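Local coordinates for glucanase (Klebsiella pneumoniae, PDB 5GY3), which probably hydrolyses internal beta-1,4-glucosidic bonds in cellulose, lichenin and cereal beta-glucans, as a family 8 glycoside hydrolase, at residues Ala117-Leu120 / Lys121-Val125; Leu271-Arg274 / Asp275-Gly279. All coordinates share one frame; numbering follows the deposited sequence.

Interaction 1: residues Ala117-Leu120 / Lys121-Val125; sequences ASLL and KYTVV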
loop_
_atom_site.group_PDB
_atom_site.type_symbol
_atom_site.label_atom_id
_atom_site.label_comp_id
_atom_site.label_asym_id
_atom_site.label_seq_id
_atom_site.Cartn_x
_atom_site.Cartn_y
_atom_site.Cartn_z
ATOM N N ALA A 117 -13.889 -8.695 6.640
ATOM C CA ALA A 117 -15.280 -8.345 6.923
ATOM C C ALA A 117 -15.378 -6.955 7.540
ATOM O O ALA A 117 -16.288 -6.179 7.203
ATOM C CB ALA A 117 -15.922 -9.387 7.836
ATOM N N SER A 118 -14.437 -6.615 8.427
ATOM C CA SER A 118 -14.401 -5.272 9.007
ATOM C C SER A 118 -14.123 -4.209 7.950
ATOM O O SER A 118 -14.690 -3.111 7.997
ATOM C CB SER A 118 -13.341 -5.197 10.110
ATOM O OG SER A 118 -13.770 -5.857 11.285
ATOM N N LEU A 119 -13.236 -4.500 7.005
ATOM C CA LEU A 119 -12.972 -3.531 5.949
ATOM C C LEU A 119 -14.233 -3.240 5.139
ATOM O O LEU A 119 -14.537 -2.081 4.851
ATOM C CB LEU A 119 -11.845 -4.027 5.052
ATOM C CG LEU A 119 -10.446 -3.868 5.645
ATOM C CD1 LEU A 119 -9.468 -4.698 4.828
ATOM C CD2 LEU A 119 -10.040 -2.392 5.628
ATOM N N LEU A 120 -14.973 -4.283 4.745
ATOM C CA LEU A 120 -16.195 -4.038 3.984
ATOM C C LEU A 120 -17.224 -3.285 4.820
ATOM O O LEU A 120 -17.894 -2.368 4.321
ATOM C CB LEU A 120 -16.790 -5.355 3.477
ATOM C CG LEU A 120 -15.930 -6.107 2.461
ATOM C CD1 LEU A 120 -16.599 -7.433 2.091
ATOM C CD2 LEU A 120 -15.646 -5.260 1.220
ATOM N N LYS A 121 -17.359 -3.650 6.097
ATOM C CA LYS A 121 -18.420 -3.060 6.904
ATOM C C LYS A 121 -18.145 -1.590 7.221
ATOM O O LYS A 121 -19.054 -0.753 7.153
ATOM C CB LYS A 121 -18.599 -3.856 8.191
ATOM C CG LYS A 121 -19.640 -3.263 9.119
ATOM C CD LYS A 121 -19.898 -4.165 10.302
ATOM C CE LYS A 121 -20.955 -3.538 11.207
ATOM N NZ LYS A 121 -21.175 -4.369 12.414
ATOM N N TYR A 122 -16.898 -1.249 7.555
ATOM C CA TYR A 122 -16.586 0.070 8.098
ATOM C C TYR A 122 -15.855 1.018 7.162
ATOM O O TYR A 122 -15.866 2.227 7.421
ATOM C CB TYR A 122 -15.740 -0.073 9.367
ATOM C CG TYR A 122 -16.472 -0.771 10.474
ATOM C CD1 TYR A 122 -17.403 -0.092 11.256
ATOM C CD2 TYR A 122 -16.227 -2.110 10.752
ATOM C CE1 TYR A 122 -18.076 -0.740 12.281
ATOM C CE2 TYR A 122 -16.893 -2.762 11.770
ATOM C CZ TYR A 122 -17.811 -2.073 12.531
ATOM O OH TYR A 122 -18.462 -2.737 13.542
ATOM N N THR A 123 -15.181 0.528 6.117
ATOM C CA THR A 123 -14.426 1.433 5.255
ATOM C C THR A 123 -14.971 1.546 3.837
ATOM O O THR A 123 -14.561 2.460 3.109
ATOM C CB THR A 123 -12.936 1.030 5.169
ATOM O OG1 THR A 123 -12.765 -0.071 4.260
ATOM C CG2 THR A 123 -12.381 0.661 6.544
ATOM N N VAL A 124 -15.868 0.660 3.420
ATOM C CA VAL A 124 -16.386 0.677 2.055
ATOM C C VAL A 124 -17.755 1.332 2.065
ATOM O O VAL A 124 -18.635 0.947 2.851
ATOM C CB VAL A 124 -16.445 -0.736 1.456
ATOM C CG1 VAL A 124 -17.259 -0.723 0.152
ATOM C CG2 VAL A 124 -15.037 -1.220 1.177
ATOM N N VAL A 125 -17.929 2.337 1.208
ATOM C CA VAL A 125 -19.182 3.073 1.135
ATOM C C VAL A 125 -19.631 3.147 -0.317
ATOM O O VAL A 125 -18.857 2.923 -1.249
ATOM C CB VAL A 125 -19.068 4.492 1.740
ATOM C CG1 VAL A 125 -18.664 4.415 3.214
ATOM C CG2 VAL A 125 -18.081 5.332 0.945
#
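With chi1 of Thr123 at 79°, OG1 sits between the backbone N and the carbonyl carbon and faces back along the helix to Leu119, while CG2 goes beside the backbone N. From there OG1 donates a hydrogen bond of 2.7 Å to Leu119 O, which also takes the helical bond from Thr123 N at 3.0 Å. The two donors reach that oxygen from opposite faces of its carbonyl plane, so one acceptor is gripped twice. Threonine suits this buried place near the helix-strand junction because its hydroxyl is satisfied by the chain's own carbonyl, while its methyl, Thr123 CG2, packs 4.0 Å from Leu119 CD2.

The two preceding backbone bonds are ordinary helical ones: Lys121 N to Ala117 O and Tyr122 N to Ser118 O. Tyr122 brings the edge of its ring to the latter carbonyl, with CD2 3.3 Å from Ser118 O. Lys121 CG lies over the centre of one face of the ring, and the rest of its chain runs on extended. Where helix gives way to strand, Val124 CG2 lies alongside Leu120 CD2 at 4.1 Å, the two branched side chains pointing the same way.

Leu119, Leu120 and Val124 pack on helix 167-183, and Leu119 also meets helix 86-103. Thr123 and Val125 form backbone hydrogen bonds with Leu134 and Val132, so helix 106-123 runs straight into the hairpin of strands 124-127 and 130-133.

Interaction 2: residues Leu271-Arg274 / Asp275-Gly279; sequences LAVR and DLTLG
Arg274 and Asp275, neighbours in sequence, form a salt bridge on the flank of the helix, with NH2 of Arg274 2.9 Å from OD1 of Asp275. The nitrogen meets the oxygen nearly along its C-O axis, yet OD1 lies somewhat out of the guanidinium plane and the N-H...O angle is bent to 138°. The two planes stand 80° apart, in keeping with a bond through NH2 alone rather than a two-pronged pairing. A bend at chi2 of Arg274 (-91°) folds the chain forward to put NH2 there. The pair belongs to a wider charge network: Glu280 also binds Arg274 NH2, and Arg247 pairs with OD2 of Asp275. Such alternation of charges probably keeps these largely buried groups ionised.

Thr277 grips the backbone one turn back. Its OG1, beside its own backbone N, donates to Val273 O at 2.8 Å from above the carbonyl plane, while Thr277 N reaches the same oxygen from the other face. Next along, Leu278 N bonds to Arg274 O at 3.1 Å. Gly279 then turns to positive phi, a conformation that glycine adopts readily, and its N bonds back to Leu276 O at 3.2 Å. With this and a second bond back into the last turn, the positive phi makes a Schellman motif.

Packing of a methyl on the guanidinium adds to these bonds. Leu278 places CD1 over one face of the Arg274 guanidinium, 3.4 Å from CZ and offset toward its rim, so one methyl lies against part of one face of the flat cation, without competing for its N-H groups.

Around helix 268-278, Val273 and Leu276 pack against helices 220-228 and 293-307, whereas Arg274, Thr277 and Leu278 touch helix 236-243.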
loop_
_atom_site.group_PDB
_atom_site.type_symbol
_atom_site.label_atom_id
_atom_site.label_comp_id
_atom_site.label_asym_id
_atom_site.label_seq_id
_atom_site.Cartn_x
_atom_site.Cartn_y
_atom_site.Cartn_z
ATOM N N LEU A 271 13.211 3.557 -7.757
ATOM C CA LEU A 271 13.725 3.111 -9.042
ATOM C C LEU A 271 13.312 1.672 -9.333
ATOM O O LEU A 271 13.058 1.326 -10.491
ATOM C CB LEU A 271 15.246 3.263 -9.058
ATOM C CG LEU A 271 15.991 2.864 -10.327
ATOM C CD1 LEU A 271 15.427 3.619 -11.510
ATOM C CD2 LEU A 271 17.494 3.139 -10.162
ATOM N N ALA A 272 13.216 0.835 -8.295
ATOM C CA ALA A 272 12.741 -0.534 -8.483
ATOM C C ALA A 272 11.300 -0.559 -8.987
ATOM O O ALA A 272 10.950 -1.378 -9.842
ATOM C CB ALA A 272 12.877 -1.319 -7.179
ATOM N N VAL A 273 10.452 0.343 -8.493
ATOM C CA VAL A 273 9.095 0.421 -9.038
ATOM C C VAL A 273 9.120 0.862 -10.498
ATOM O O VAL A 273 8.346 0.365 -11.326
ATOM C CB VAL A 273 8.219 1.358 -8.182
ATOM C CG1 VAL A 273 6.860 1.610 -8.863
ATOM C CG2 VAL A 273 8.014 0.760 -6.802
ATOM N N ARG A 274 9.991 1.816 -10.840
ATOM C CA ARG A 274 10.125 2.223 -12.236
ATOM C C ARG A 274 10.512 1.034 -13.113
ATOM O O ARG A 274 9.916 0.820 -14.176
ATOM C CB ARG A 274 11.145 3.361 -12.358
ATOM C CG ARG A 274 11.406 3.860 -13.783
ATOM C CD ARG A 274 12.556 3.094 -14.398
ATOM N NE ARG A 274 12.915 3.580 -15.723
ATOM C CZ ARG A 274 13.547 2.829 -16.614
ATOM N NH1 ARG A 274 13.859 3.323 -17.808
ATOM N NH2 ARG A 274 13.847 1.575 -16.304
ATOM N N ASP A 275 11.512 0.252 -12.680
ATOM C CA ASP A 275 11.950 -0.906 -13.460
ATOM C C ASP A 275 10.824 -1.920 -13.608
ATOM O O ASP A 275 10.614 -2.476 -14.695
ATOM C CB ASP A 275 13.159 -1.580 -12.806
ATOM C CG ASP A 275 14.460 -0.799 -12.986
ATOM O OD1 ASP A 275 14.525 0.103 -13.843
ATOM O OD2 ASP A 275 15.426 -1.110 -12.257
ATOM N N LEU A 276 10.087 -2.166 -12.521
ATOM C CA LEU A 276 8.939 -3.064 -12.597
ATOM C C LEU A 276 7.909 -2.550 -13.592
ATOM O O LEU A 276 7.373 -3.321 -14.402
ATOM C CB LEU A 276 8.313 -3.241 -11.208
ATOM C CG LEU A 276 7.082 -4.156 -11.118
ATOM C CD1 LEU A 276 7.433 -5.602 -11.499
ATOM C CD2 LEU A 276 6.476 -4.105 -9.729
ATOM N N THR A 277 7.615 -1.246 -13.550
ATOM C CA THR A 277 6.572 -0.694 -14.406
ATOM C C THR A 277 6.922 -0.849 -15.878
ATOM O O THR A 277 6.045 -1.132 -16.703
ATOM C CB THR A 277 6.340 0.775 -14.060
ATOM O OG1 THR A 277 5.941 0.863 -12.691
ATOM C CG2 THR A 277 5.265 1.407 -14.954
ATOM N N LEU A 278 8.187 -0.662 -16.226
ATOM C CA LEU A 278 8.613 -0.738 -17.616
ATOM C C LEU A 278 9.029 -2.141 -18.029
ATOM O O LEU A 278 9.379 -2.350 -19.196
ATOM C CB LEU A 278 9.763 0.248 -17.865
ATOM C CG LEU A 278 9.433 1.736 -17.725
ATOM C CD1 LEU A 278 10.564 2.630 -18.249
ATOM C CD2 LEU A 278 8.109 2.070 -18.405
ATOM N N GLY A 279 8.981 -3.108 -17.117
ATOM C CA GLY A 279 9.406 -4.446 -17.459
ATOM C C GLY A 279 10.890 -4.592 -17.672
ATOM O O GLY A 279 11.324 -5.549 -18.318
#

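How the interactions relate
Both contacts lie at the C-terminal end of a helix, and in each a threonine hydroxyl joins its own backbone N-H in bonding to the carbonyl four residues earlier. What follows differs: interaction 1 continues directly into a strand, whereas in interaction 2 the chain leaves the helix through a glycine. They occupy opposite sides of the chain's centre, with their own centres 32 Å apart and nearest atoms about 22 Å apart, so neither touches the other. Interaction 1 is the one near the predicted nucleophile: the side chain of Leu119 comes about 8 Å from that of Asp87, whose helix 86-103 it packs against. Interaction 2 lies away from that site.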